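PspGI restriction endonuclease (Pyrococcus sp. GI-H, PDB 3BM3) binds its substrate DNA and, as a type II restriction endonuclease, probably cuts it at a specific sequence. Local coordinates at residues I106-L111 / P137-P142; K110-N113 / R118-H121; N113-R118 / D248-I253. The protein carries 2 engineered substitutions. All blocks are in the same frame, centred on the assembly; numbering follows the deposited sequence. Where two conformers were deposited one is given.

Contact 1: I106-L111 / P137-P142. Engineered in segment 137-142: Ala138 (natural residue Asp).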
loop_
_atom_site.group_PDB
_atom_site.type_symbol
_atom_site.label_atom_id
_atom_site.label_comp_id
_atom_site.label_asym_id
_atom_site.label_seq_id
_atom_site.Cartn_x
_atom_site.Cartn_y
_atom_site.Cartn_z
ATOM N N ILE C 106 5.478 12.391 -13.056
ATOM C CA ILE C 106 5.774 13.243 -14.211
ATOM C C ILE C 106 6.490 14.538 -13.841
ATOM O O ILE C 106 7.474 14.925 -14.467
ATOM C CB ILE C 106 4.521 13.562 -15.009
ATOM C CG1 ILE C 106 3.984 12.259 -15.617
ATOM C CG2 ILE C 106 4.841 14.624 -16.065
ATOM C CD1 ILE C 106 2.578 12.340 -16.194
ATOM N N ILE C 107 5.974 15.191 -12.814
ATOM C CA ILE C 107 6.572 16.396 -12.293
ATOM C C ILE C 107 8.030 16.143 -11.923
ATOM O O ILE C 107 8.911 16.913 -12.286
ATOM C CB ILE C 107 5.735 16.872 -11.111
ATOM C CG1 ILE C 107 4.380 17.366 -11.662
ATOM C CG2 ILE C 107 6.468 17.955 -10.357
ATOM C CD1 ILE C 107 3.364 17.681 -10.547
ATOM N N PHE C 108 8.287 15.025 -11.254
ATOM C CA PHE C 108 9.630 14.648 -10.883
ATOM C C PHE C 108 10.515 14.578 -12.130
ATOM O O PHE C 108 11.642 15.100 -12.111
ATOM C CB PHE C 108 9.621 13.321 -10.126
ATOM C CG PHE C 108 10.896 13.040 -9.398
ATOM C CD1 PHE C 108 11.124 13.609 -8.156
ATOM C CD2 PHE C 108 11.876 12.202 -9.944
ATOM C CE1 PHE C 108 12.312 13.355 -7.480
ATOM C CE2 PHE C 108 13.045 11.943 -9.252
ATOM C CZ PHE C 108 13.238 12.519 -8.026
ATOM N N THR C 109 10.022 13.968 -13.214
ATOM C CA THR C 109 10.806 13.873 -14.449
ATOM C C THR C 109 11.122 15.235 -15.046
ATOM O O THR C 109 12.172 15.436 -15.618
ATOM C CB THR C 109 10.159 12.961 -15.524
ATOM O OG1 THR C 109 8.999 13.582 -16.073
ATOM C CG2 THR C 109 9.746 11.671 -14.912
ATOM N N LYS C 110 10.183 16.155 -14.940
ATOM C CA LYS C 110 10.391 17.490 -15.465
ATOM C C LYS C 110 11.563 18.139 -14.766
ATOM O O LYS C 110 12.369 18.856 -15.397
ATOM C CB LYS C 110 9.121 18.308 -15.266
ATOM C CG LYS C 110 7.938 17.779 -16.027
ATOM C CD LYS C 110 8.250 17.578 -17.525
ATOM C CE LYS C 110 7.021 17.199 -18.322
ATOM N NZ LYS C 110 7.386 16.657 -19.691
ATOM N N LEU C 111 11.631 17.912 -13.455
ATOM C CA LEU C 111 12.759 18.420 -12.648
ATOM C C LEU C 111 14.056 17.710 -13.008
ATOM O O LEU C 111 15.064 18.349 -13.231
ATOM C CB LEU C 111 12.478 18.305 -11.170
ATOM C CG LEU C 111 11.407 19.303 -10.695
ATOM C CD1 LEU C 111 10.744 18.861 -9.393
ATOM C CD2 LEU C 111 12.021 20.701 -10.545
ATOM N N PRO C 137 11.532 0.340 -9.375
ATOM C CA PRO C 137 11.703 1.655 -8.813
ATOM C C PRO C 137 11.073 2.659 -9.782
ATOM O O PRO C 137 11.093 2.453 -11.009
ATOM C CB PRO C 137 13.225 1.841 -8.757
ATOM C CG PRO C 137 13.830 0.574 -9.120
ATOM C CD PRO C 137 12.799 -0.371 -9.597
ATOM N N ALA C 138 10.526 3.740 -9.248
ATOM C CA ALA C 138 10.001 4.801 -10.092
ATOM C C ALA C 138 11.056 5.292 -11.048
ATOM O O ALA C 138 10.781 5.487 -12.215
ATOM C CB ALA C 138 9.461 5.995 -9.292
ATOM N N PHE C 139 12.268 5.496 -10.539
ATOM C CA PHE C 139 13.357 5.959 -11.365
ATOM C C PHE C 139 14.612 5.184 -11.077
ATOM O O PHE C 139 14.895 4.824 -9.948
ATOM C CB PHE C 139 13.599 7.445 -11.131
ATOM C CG PHE C 139 12.398 8.270 -11.449
ATOM C CD1 PHE C 139 12.125 8.598 -12.759
ATOM C CD2 PHE C 139 11.504 8.647 -10.473
ATOM C CE1 PHE C 139 10.981 9.316 -13.103
ATOM C CE2 PHE C 139 10.360 9.377 -10.814
ATOM C CZ PHE C 139 10.116 9.713 -12.116
ATOM N N ILE C 140 15.340 4.938 -12.142
ATOM C CA ILE C 140 16.666 4.404 -12.047
ATOM C C ILE C 140 17.554 5.433 -12.679
ATOM O O ILE C 140 17.356 5.829 -13.828
ATOM C CB ILE C 140 16.804 3.091 -12.789
ATOM C CG1 ILE C 140 15.811 2.080 -12.239
ATOM C CG2 ILE C 140 18.244 2.553 -12.644
ATOM C CD1 ILE C 140 15.788 0.776 -12.950
ATOM N N ILE C 141 18.554 5.868 -11.924
ATOM C CA ILE C 141 19.455 6.895 -12.390
ATOM C C ILE C 141 20.850 6.315 -12.535
ATOM O O ILE C 141 21.395 5.806 -11.572
ATOM C CB ILE C 141 19.433 8.080 -11.426
ATOM C CG1 ILE C 141 17.996 8.661 -11.442
ATOM C CG2 ILE C 141 20.491 9.088 -11.858
ATOM C CD1 ILE C 141 17.769 9.788 -10.571
ATOM N N PRO C 142 21.427 6.370 -13.747
ATOM C CA PRO C 142 20.893 6.972 -14.977
ATOM C C PRO C 142 20.066 6.034 -15.850
ATOM O O PRO C 142 19.298 6.497 -16.715
ATOM C CB PRO C 142 22.152 7.379 -15.712
ATOM C CG PRO C 142 23.130 6.307 -15.352
ATOM C CD PRO C 142 22.808 5.889 -13.944
#

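Contact 2: K110-N113 / R118-H121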
loop_
_atom_site.group_PDB
_atom_site.type_symbol
_atom_site.label_atom_id
_atom_site.label_comp_id
_atom_site.label_asym_id
_atom_site.label_seq_id
_atom_site.Cartn_x
_atom_site.Cartn_y
_atom_site.Cartn_z
ATOM N N LYS C 110 10.183 16.155 -14.940
ATOM C CA LYS C 110 10.391 17.490 -15.465
ATOM C C LYS C 110 11.563 18.139 -14.766
ATOM O O LYS C 110 12.369 18.856 -15.397
ATOM C CB LYS C 110 9.121 18.308 -15.266
ATOM C CG LYS C 110 7.938 17.779 -16.027
ATOM C CD LYS C 110 8.250 17.578 -17.525
ATOM C CE LYS C 110 7.021 17.199 -18.322
ATOM N NZ LYS C 110 7.386 16.657 -19.691
ATOM N N LEU C 111 11.631 17.912 -13.455
ATOM C CA LEU C 111 12.759 18.420 -12.648
ATOM C C LEU C 111 14.056 17.710 -13.008
ATOM O O LEU C 111 15.064 18.349 -13.231
ATOM C CB LEU C 111 12.478 18.305 -11.170
ATOM C CG LEU C 111 11.407 19.303 -10.695
ATOM C CD1 LEU C 111 10.744 18.861 -9.393
ATOM C CD2 LEU C 111 12.021 20.701 -10.545
ATOM N N LEU C 112 13.996 16.383 -13.156
ATOM C CA LEU C 112 15.167 15.641 -13.595
ATOM C C LEU C 112 15.713 16.215 -14.913
ATOM O O LEU C 112 16.898 16.457 -15.060
ATOM C CB LEU C 112 14.836 14.161 -13.748
ATOM C CG LEU C 112 14.584 13.418 -12.414
ATOM C CD1 LEU C 112 14.227 11.976 -12.746
ATOM C CD2 LEU C 112 15.764 13.468 -11.397
ATOM N N ASN C 113 14.829 16.446 -15.864
ATOM C CA ASN C 113 15.223 16.936 -17.178
ATOM C C ASN C 113 15.933 18.255 -17.070
ATOM O O ASN C 113 16.963 18.470 -17.707
ATOM C CB ASN C 113 14.010 17.103 -18.080
ATOM C CG ASN C 113 13.450 15.786 -18.524
ATOM O OD1 ASN C 113 14.099 14.751 -18.386
ATOM N ND2 ASN C 113 12.255 15.815 -19.072
ATOM N N ARG C 118 19.959 12.087 -16.257
ATOM C CA ARG C 118 19.435 10.998 -17.044
ATOM C C ARG C 118 18.792 10.001 -16.138
ATOM O O ARG C 118 19.263 9.751 -15.036
ATOM C CB ARG C 118 20.532 10.327 -17.853
ATOM C CG ARG C 118 21.019 11.218 -19.000
ATOM C CD ARG C 118 22.156 10.552 -19.738
ATOM N NE ARG C 118 22.639 11.362 -20.864
ATOM C CZ ARG C 118 23.425 12.432 -20.767
ATOM N NH1 ARG C 118 23.844 12.868 -19.577
ATOM N NH2 ARG C 118 23.797 13.067 -21.876
ATOM N N TYR C 119 17.703 9.445 -16.621
ATOM C CA TYR C 119 16.930 8.511 -15.842
ATOM C C TYR C 119 16.218 7.564 -16.783
ATOM O O TYR C 119 16.101 7.805 -17.980
ATOM C CB TYR C 119 15.896 9.229 -14.965
ATOM C CG TYR C 119 14.821 9.860 -15.801
ATOM C CD1 TYR C 119 13.688 9.144 -16.153
ATOM C CD2 TYR C 119 14.978 11.148 -16.307
ATOM C CE1 TYR C 119 12.715 9.698 -16.975
ATOM C CE2 TYR C 119 14.008 11.713 -17.125
ATOM C CZ TYR C 119 12.891 10.968 -17.459
ATOM O OH TYR C 119 11.929 11.516 -18.276
ATOM N N GLU C 120 15.739 6.486 -16.199
ATOM C CA GLU C 120 14.752 5.660 -16.820
ATOM C C GLU C 120 13.631 5.428 -15.836
ATOM O O GLU C 120 13.843 5.271 -14.642
ATOM C CB GLU C 120 15.340 4.347 -17.306
ATOM C CG GLU C 120 16.227 4.568 -18.495
ATOM C CD GLU C 120 16.886 3.322 -18.986
ATOM O OE1 GLU C 120 17.006 2.337 -18.239
ATOM O OE2 GLU C 120 17.301 3.364 -20.141
ATOM N N HIS C 121 12.424 5.373 -16.386
ATOM C CA HIS C 121 11.222 5.105 -15.637
ATOM C C HIS C 121 10.585 3.898 -16.306
ATOM O O HIS C 121 10.852 3.611 -17.463
ATOM C CB HIS C 121 10.307 6.329 -15.727
ATOM C CG HIS C 121 8.979 6.150 -15.070
ATOM N ND1 HIS C 121 7.817 5.979 -15.792
ATOM C CD2 HIS C 121 8.617 6.137 -13.765
ATOM C CE1 HIS C 121 6.801 5.849 -14.956
ATOM N NE2 HIS C 121 7.258 5.951 -13.722
#

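Contact 3: N113-R118 / D248-I253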
loop_
_atom_site.group_PDB
_atom_site.type_symbol
_atom_site.label_atom_id
_atom_site.label_comp_id
_atom_site.label_asym_id
_atom_site.label_seq_id
_atom_site.Cartn_x
_atom_site.Cartn_y
_atom_site.Cartn_z
ATOM N N ASN C 113 14.829 16.446 -15.864
ATOM C CA ASN C 113 15.223 16.936 -17.178
ATOM C C ASN C 113 15.933 18.255 -17.070
ATOM O O ASN C 113 16.963 18.470 -17.707
ATOM C CB ASN C 113 14.010 17.103 -18.080
ATOM C CG ASN C 113 13.450 15.786 -18.524
ATOM O OD1 ASN C 113 14.099 14.751 -18.386
ATOM N ND2 ASN C 113 12.255 15.815 -19.072
ATOM N N LYS C 114 15.380 19.137 -16.243
ATOM C CA LYS C 114 15.919 20.476 -16.070
ATOM C C LYS C 114 17.361 20.421 -15.583
ATOM O O LYS C 114 18.195 21.194 -16.049
ATOM C CB LYS C 114 15.056 21.297 -15.103
ATOM C CG LYS C 114 15.536 22.754 -14.915
ATOM C CD LYS C 114 15.482 23.525 -16.235
ATOM C CE LYS C 114 15.864 25.001 -16.089
ATOM N NZ LYS C 114 17.143 25.183 -15.351
ATOM N N PHE C 115 17.653 19.481 -14.683
ATOM C CA PHE C 115 18.984 19.304 -14.149
ATOM C C PHE C 115 19.886 18.450 -15.027
ATOM O O PHE C 115 21.054 18.279 -14.699
ATOM C CB PHE C 115 18.913 18.720 -12.736
ATOM C CG PHE C 115 18.376 19.663 -11.717
ATOM C CD1 PHE C 115 19.194 20.593 -11.119
ATOM C CD2 PHE C 115 17.062 19.651 -11.374
ATOM C CE1 PHE C 115 18.680 21.482 -10.180
ATOM C CE2 PHE C 115 16.544 20.518 -10.456
ATOM C CZ PHE C 115 17.344 21.437 -9.845
ATOM N N GLY C 116 19.356 17.938 -16.134
ATOM C CA GLY C 116 20.103 17.085 -17.058
ATOM C C GLY C 116 20.382 15.727 -16.471
ATOM O O GLY C 116 21.352 15.089 -16.838
ATOM N N ILE C 117 19.566 15.302 -15.513
ATOM C CA ILE C 117 19.765 14.023 -14.876
ATOM C C ILE C 117 19.143 13.012 -15.781
ATOM O O ILE C 117 17.929 13.040 -16.005
ATOM C CB ILE C 117 19.130 13.965 -13.481
ATOM C CG1 ILE C 117 19.827 14.987 -12.568
ATOM C CG2 ILE C 117 19.163 12.537 -12.882
ATOM C CD1 ILE C 117 19.071 15.267 -11.283
ATOM N N ARG C 118 19.959 12.087 -16.257
ATOM C CA ARG C 118 19.435 10.998 -17.044
ATOM C C ARG C 118 18.792 10.001 -16.138
ATOM O O ARG C 118 19.263 9.751 -15.036
ATOM C CB ARG C 118 20.532 10.327 -17.853
ATOM C CG ARG C 118 21.019 11.218 -19.000
ATOM C CD ARG C 118 22.156 10.552 -19.738
ATOM N NE ARG C 118 22.639 11.362 -20.864
ATOM C CZ ARG C 118 23.425 12.432 -20.767
ATOM N NH1 ARG C 118 23.844 12.868 -19.577
ATOM N NH2 ARG C 118 23.797 13.067 -21.876
ATOM N N ASP C 248 16.345 18.795 -2.251
ATOM C CA ASP C 248 17.753 18.448 -2.234
ATOM C C ASP C 248 18.083 17.291 -3.145
ATOM O O ASP C 248 19.270 17.040 -3.435
ATOM C CB ASP C 248 18.182 17.991 -0.843
ATOM C CG ASP C 248 18.159 19.075 0.180
ATOM O OD1 ASP C 248 17.992 20.223 -0.174
ATOM O OD2 ASP C 248 18.302 18.731 1.364
ATOM N N ILE C 249 17.074 16.547 -3.591
ATOM C CA ILE C 249 17.389 15.297 -4.250
ATOM C C ILE C 249 18.128 15.541 -5.573
ATOM O O ILE C 249 18.929 14.746 -5.989
ATOM C CB ILE C 249 16.162 14.413 -4.451
ATOM C CG1 ILE C 249 16.588 12.987 -4.799
ATOM C CG2 ILE C 249 15.192 15.030 -5.502
ATOM C CD1 ILE C 249 15.471 11.955 -4.757
ATOM N N PHE C 250 17.862 16.648 -6.222
ATOM C CA PHE C 250 18.406 16.897 -7.544
ATOM C C PHE C 250 19.901 17.120 -7.509
ATOM O O PHE C 250 20.655 16.448 -8.231
ATOM C CB PHE C 250 17.614 18.016 -8.192
ATOM C CG PHE C 250 16.167 17.663 -8.262
ATOM C CD1 PHE C 250 15.738 16.724 -9.166
ATOM C CD2 PHE C 250 15.270 18.122 -7.309
ATOM C CE1 PHE C 250 14.434 16.331 -9.182
ATOM C CE2 PHE C 250 13.966 17.729 -7.318
ATOM C CZ PHE C 250 13.542 16.828 -8.252
ATOM N N ASP C 251 20.343 17.976 -6.608
ATOM C CA ASP C 251 21.768 18.168 -6.431
ATOM C C ASP C 251 22.403 16.909 -5.841
ATOM O O ASP C 251 23.515 16.553 -6.182
ATOM C CB ASP C 251 22.025 19.379 -5.548
ATOM C CG ASP C 251 23.496 19.671 -5.410
ATOM O OD1 ASP C 251 24.114 19.819 -6.470
ATOM O OD2 ASP C 251 24.008 19.676 -4.261
ATOM N N ASP C 252 21.682 16.199 -4.967
ATOM C CA ASP C 252 22.205 14.952 -4.395
ATOM C C ASP C 252 22.489 13.947 -5.505
ATOM O O ASP C 252 23.493 13.234 -5.485
ATOM C CB ASP C 252 21.213 14.362 -3.412
ATOM C CG ASP C 252 21.149 15.099 -2.087
ATOM O OD1 ASP C 252 21.912 16.063 -1.871
ATOM O OD2 ASP C 252 20.331 14.669 -1.233
ATOM N N ILE C 253 21.598 13.883 -6.482
ATOM C CA ILE C 253 21.793 12.977 -7.600
ATOM C C ILE C 253 23.015 13.432 -8.402
ATOM O O ILE C 253 23.884 12.640 -8.758
ATOM C CB ILE C 253 20.581 12.954 -8.524
ATOM C CG1 ILE C 253 19.405 12.265 -7.839
ATOM C CG2 ILE C 253 20.910 12.217 -9.814
ATOM C CD1 ILE C 253 18.055 12.602 -8.520
#

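Contact 1: I106-L111 / P137-P142
Ile106 O is gripped twice inside helix 85-115: Lys110 N makes the regular helical bond, and the hydroxyl of Thr109, whose methyl meets Phe139, adds a shorter one, OG1 to Ile106 O at 2.6 Å. That second bond lies in the carbonyl plane on a lone pair (C=O...OG1 129°), and it fixes the rotation of the threonine. In this nuclease, placed by sequence in the PD-(D/E)XK clan, the pair joins the long helix to strand 139-141 at one edge of the central sheet. The engineered Ala138 (natural residue Asp) and Phe139 form a classic beta bulge opposite Ile157. Phe108, its CG swung anti to the main-chain nitrogen (chi1 -165°), brings ring carbon CD2 over a face of the Phe139 ring, 3.3 Å from Phe139 CE2. The two rings are oblique, planes 33° apart and centroids separated by 5.0 Å. An alanine in place of Phe139 would probably leave Phe108 and Thr109 without their shared partner and open a gap between helix and strand. Near the plane of the Phe139 ring, at its edge, Thr109 CG2 presses on CE1 at 3.2 Å.

Contact 2: K110-N113 / R118-H121
Tyr119 lays its ring back against the last turns of helix 85-115, where Leu112 and Asn113 meet it at different places. The ring is brought there by a chi1 of 68°, which sets CG between the backbone N and the carbonyl carbon and folds the aromatic group over toward the helix. Leu112 approaches obliquely, at the root of the ring. Its CD1 methyl sits 3.7 Å from Tyr119 CD2 and almost as near to CG, and it also brushes the tyrosine CB at 3.9 Å. One branch of the leucine therefore covers the junction of ring and backbone, while its CB backs up CD2 from a little farther off.

Asn113 comes in further out along the same side of the ring. Its amide plane is turned 30° from that of the ring, and OD1 points at the edge in the ring plane, 3.3 Å from Tyr119 CE2. An amide oxygen opposite the slightly positive rim of an aromatic ring is probably a mildly favourable electrostatic match. The phenol oxygen is a poorer partner, since Tyr119 OH lies 3.9 Å from Asn113 OD1. Leu112 is buried and Asn113 exposed, which makes the contact apolar at its inner end and polar toward solvent.

Beyond the two segments, Leu112 also packs on Ile117 and Ile253, and Tyr119 rests on Ile141. The chain at 118-121 passes alongside strand 139-141, running the opposite way. A step that leads from helix 85-115, through a chain turning back in this manner, to the edge strand 139-141 of the central sheet is consistent with the opening alpha-beta part of the PD-(D/E)XK nuclease core.

Contact 3: N113-R118 / D248-I253
Phe115 and Phe250 carry one half of this contact, Ile117 and Ile253 the other. In Phe250 the ring carbon CG is anti to the carbonyl carbon and beside the backbone N (chi1 -58°), which turns the ring aside, so that CB is what meets the Phe115 face. That CB rides over the ring, 3.6 Å from the Phe115 centroid, as a CH-pi contact. The two ring planes are tilted by a mere 8°, yet they are slid so far past each other, centroids 5.2 Å apart, that the rings barely overlap. Phe115 is thus covered on that face mainly by the base of the other side chain, not by its ring. On the other side of the Phe250 ring plane, the CG2 methyl of its neighbour Ile249 sits over the ring centre.

Ile117 divides its branches. CG2, anti to the backbone N, meets Ile253 CG2 at 3.5 Å. The other branch has CG1 anti to the carbonyl carbon (chi1 -64°), and from there CD1 reaches on to the backbone, 3.6 Å from Phe250 O. CD1 also lies near the plane of the Phe250 ring at its edge, 4.2 Å from CD1 of that phenylalanine. The two isoleucines cross at about a right angle.

Gly116, with positive phi, ends helix 85-115 in a Schellman motif, Gly116 N bonding to Asn113 O at 2.9 Å, and the turn brings Ile117 back to the helix that Phe115 touches. Leu40 and Phe41 also pack on Phe115, and Trp188 on Ile253. Across the two segments the touching side chains are entirely hydrocarbon, so the attachment of helix 249-259 here rests on close fit and burial from water, while Asp252 of the same helix makes salt bridges to Arg244 and Arg211 on strands of the sheet.

In the fold
All three contacts are strung along the C-terminal end of helix 85-115. Contacts 1 and 2 are nearly one patch, their centres about 4 Å apart, and Ile140 N to Glu120 O at 2.9 Å probably hydrogen-bonds their non-helical segments together. Contact 3 has its centre about 8 Å from that of contact 2, and Leu112 O to Ile117 N, also 2.9 Å, is a probable hydrogen bond between them. Ile141 CD1 touches Ile253 CD1 at 3.5 Å, joining contact 1 to contact 3. Measured by nearest atoms, contacts 1 and 2 lie about 6 and 7 Å from the bound DNA, whereas contact 3 is set back at about 14 Å.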